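Side-chain contact in sensor histidine kinase (Clostridium perfringens, PDB 4ONX), which probably senses an extracellular signal through its single cache domain and relays it to a histidine kinase module: residues Q66-T69 and K70-E74. Residues are numbered along the deposited sequence; the frame is centred on the assembly and turned at random.
Sequences QEYT and KHFIE. With ZN (zinc ion), chain O.
E67 and H71, one helical turn apart, show how an i, i+4 pair on a single helix can supply half of a zinc site. OE1 of E67 binds the zinc ion at 2.0 Å, with OE2 of the same carboxylate farther out at 2.7 Å from the metal, and NE2 of H71 binds it at 2.1 Å. The glutamate reaches the metal with CG anti to its backbone N (chi1 -168°) and a bend at chi2, while its carboxylate plane stands 79° from the imidazole. E67 and H71 of the second subunit complete the site, so the zinc ion bridges two copies of the helix; R64 of that subunit forms a salt bridge with E67 OE2.

The well-buried part is aromatic, formed by Y68 and F72. F72 turns the edge of its ring toward the face of Y68 in an offset edge-to-face pair, with ring centroids 5.4 Å apart and planes at 64°. F51 adds another edge-to-face partner for Y68. On the side facing the sheet, buried T69 turns its hydroxyl back along the helix, OG1 donating to Q66 O at 2.6 Å in the carbonyl plane; the same oxygen also accepts from T69 N.

The exposed side is looser. There K70 extends away from the Q66-T69 turn and bends at its last torsion, bringing NZ within 2.6 Å of E74 OE2 in a salt bridge.

Helix 63-75 thus packs between the antiparallel sheet and the second subunit: T69 and I73 rest against strands 81-86 and 90-95, F72 reaches strand 81-86 and helix 33-47, and the zinc-bearing side and the Y68-F72 pair both meet the second subunit.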
loop_
_atom_site.group_PDB
_atom_site.type_symbol
_atom_site.label_atom_id
_atom_site.label_comp_id
_atom_site.label_asym_id
_atom_site.label_seq_id
_atom_site.Cartn_x
_atom_site.Cartn_y
_atom_site.Cartn_z
ATOM N N GLN E 66 -4.270 8.783 -9.866
ATOM C CA GLN E 66 -3.356 8.050 -10.699
ATOM C C GLN E 66 -3.734 6.566 -10.572
ATOM O O GLN E 66 -3.992 5.882 -11.567
ATOM C CB GLN E 66 -1.923 8.319 -10.229
ATOM C CG GLN E 66 -0.861 8.274 -11.315
ATOM C CD GLN E 66 -0.679 6.918 -11.932
ATOM O OE1 GLN E 66 -0.996 5.896 -11.327
ATOM N NE2 GLN E 66 -0.122 6.896 -13.133
ATOM N N GLU E 67 -3.836 6.099 -9.334
ATOM C CA GLU E 67 -4.189 4.706 -9.060
ATOM C C GLU E 67 -5.574 4.353 -9.621
ATOM O O GLU E 67 -5.790 3.239 -10.116
ATOM C CB GLU E 67 -4.114 4.441 -7.549
ATOM C CG GLU E 67 -4.177 2.972 -7.131
ATOM C CD GLU E 67 -5.560 2.356 -7.223
ATOM O OE1 GLU E 67 -6.547 3.108 -7.266
ATOM O OE2 GLU E 67 -5.657 1.116 -7.224
ATOM N N TYR E 68 -6.510 5.294 -9.543
ATOM C CA TYR E 68 -7.865 5.066 -10.040
ATOM C C TYR E 68 -7.889 4.557 -11.478
ATOM O O TYR E 68 -8.701 3.697 -11.823
ATOM C CB TYR E 68 -8.695 6.351 -9.932
ATOM C CG TYR E 68 -10.086 6.223 -10.521
ATOM C CD1 TYR E 68 -11.116 5.696 -9.778
ATOM C CD2 TYR E 68 -10.358 6.637 -11.814
ATOM C CE1 TYR E 68 -12.385 5.582 -10.301
ATOM C CE2 TYR E 68 -11.625 6.528 -12.348
ATOM C CZ TYR E 68 -12.637 5.994 -11.581
ATOM O OH TYR E 68 -13.916 5.866 -12.079
ATOM N N THR E 69 -7.004 5.090 -12.308
ATOM C CA THR E 69 -6.959 4.707 -13.711
ATOM C C THR E 69 -6.463 3.280 -13.926
ATOM O O THR E 69 -6.730 2.671 -14.963
ATOM C CB THR E 69 -6.026 5.624 -14.526
ATOM O OG1 THR E 69 -4.683 5.491 -14.048
ATOM C CG2 THR E 69 -6.471 7.080 -14.444
ATOM N N LYS E 70 -5.750 2.746 -12.945
ATOM C CA LYS E 70 -5.177 1.408 -13.052
ATOM C C LYS E 70 -6.250 0.311 -13.157
ATOM O O LYS E 70 -6.043 -0.700 -13.819
ATOM C CB LYS E 70 -4.236 1.174 -11.861
ATOM C CG LYS E 70 -3.344 -0.062 -11.926
ATOM C CD LYS E 70 -2.314 -0.012 -10.798
ATOM C CE LYS E 70 -1.408 -1.268 -10.724
ATOM N NZ LYS E 70 -2.032 -2.420 -10.002
ATOM N N HIS E 71 -7.407 0.531 -12.540
ATOM C CA HIS E 71 -8.483 -0.460 -12.574
ATOM C C HIS E 71 -8.956 -0.814 -13.968
ATOM O O HIS E 71 -9.369 -1.950 -14.229
ATOM C CB HIS E 71 -9.699 0.053 -11.815
ATOM C CG HIS E 71 -9.437 0.289 -10.379
ATOM N ND1 HIS E 71 -9.571 -0.699 -9.432
ATOM C CD2 HIS E 71 -9.028 1.396 -9.720
ATOM C CE1 HIS E 71 -9.261 -0.207 -8.246
ATOM N NE2 HIS E 71 -8.934 1.062 -8.398
ATOM N N PHE E 72 -8.924 0.168 -14.855
ATOM C CA PHE E 72 -9.439 -0.026 -16.194
ATOM C C PHE E 72 -8.540 -0.919 -17.022
ATOM O O PHE E 72 -9.023 -1.758 -17.783
ATOM C CB PHE E 72 -9.726 1.328 -16.828
ATOM C CG PHE E 72 -10.740 2.111 -16.067
ATOM C CD1 PHE E 72 -12.083 1.902 -16.284
ATOM C CD2 PHE E 72 -10.350 3.001 -15.074
ATOM C CE1 PHE E 72 -13.031 2.586 -15.547
ATOM C CE2 PHE E 72 -11.292 3.692 -14.339
ATOM C CZ PHE E 72 -12.640 3.480 -14.573
ATOM N N ILE E 73 -7.241 -0.767 -16.847
ATOM C CA ILE E 73 -6.300 -1.622 -17.547
ATOM C C ILE E 73 -6.482 -3.063 -17.055
ATOM O O ILE E 73 -6.710 -3.972 -17.841
ATOM C CB ILE E 73 -4.851 -1.214 -17.264
ATOM C CG1 ILE E 73 -4.600 0.241 -17.661
ATOM C CG2 ILE E 73 -3.901 -2.134 -17.998
ATOM C CD1 ILE E 73 -4.796 0.545 -19.129
ATOM N N GLU E 74 -6.436 -3.232 -15.734
ATOM C CA GLU E 74 -6.564 -4.541 -15.073
ATOM C C GLU E 74 -7.838 -5.302 -15.391
ATOM O O GLU E 74 -7.798 -6.473 -15.752
ATOM C CB GLU E 74 -6.549 -4.360 -13.549
ATOM C CG GLU E 74 -5.268 -3.803 -12.958
ATOM C CD GLU E 74 -5.392 -3.479 -11.472
ATOM O OE1 GLU E 74 -6.517 -3.535 -10.926
ATOM O OE2 GLU E 74 -4.363 -3.130 -10.849
HETATM ZN ZN ZN O . -8.171 2.010 -6.667
#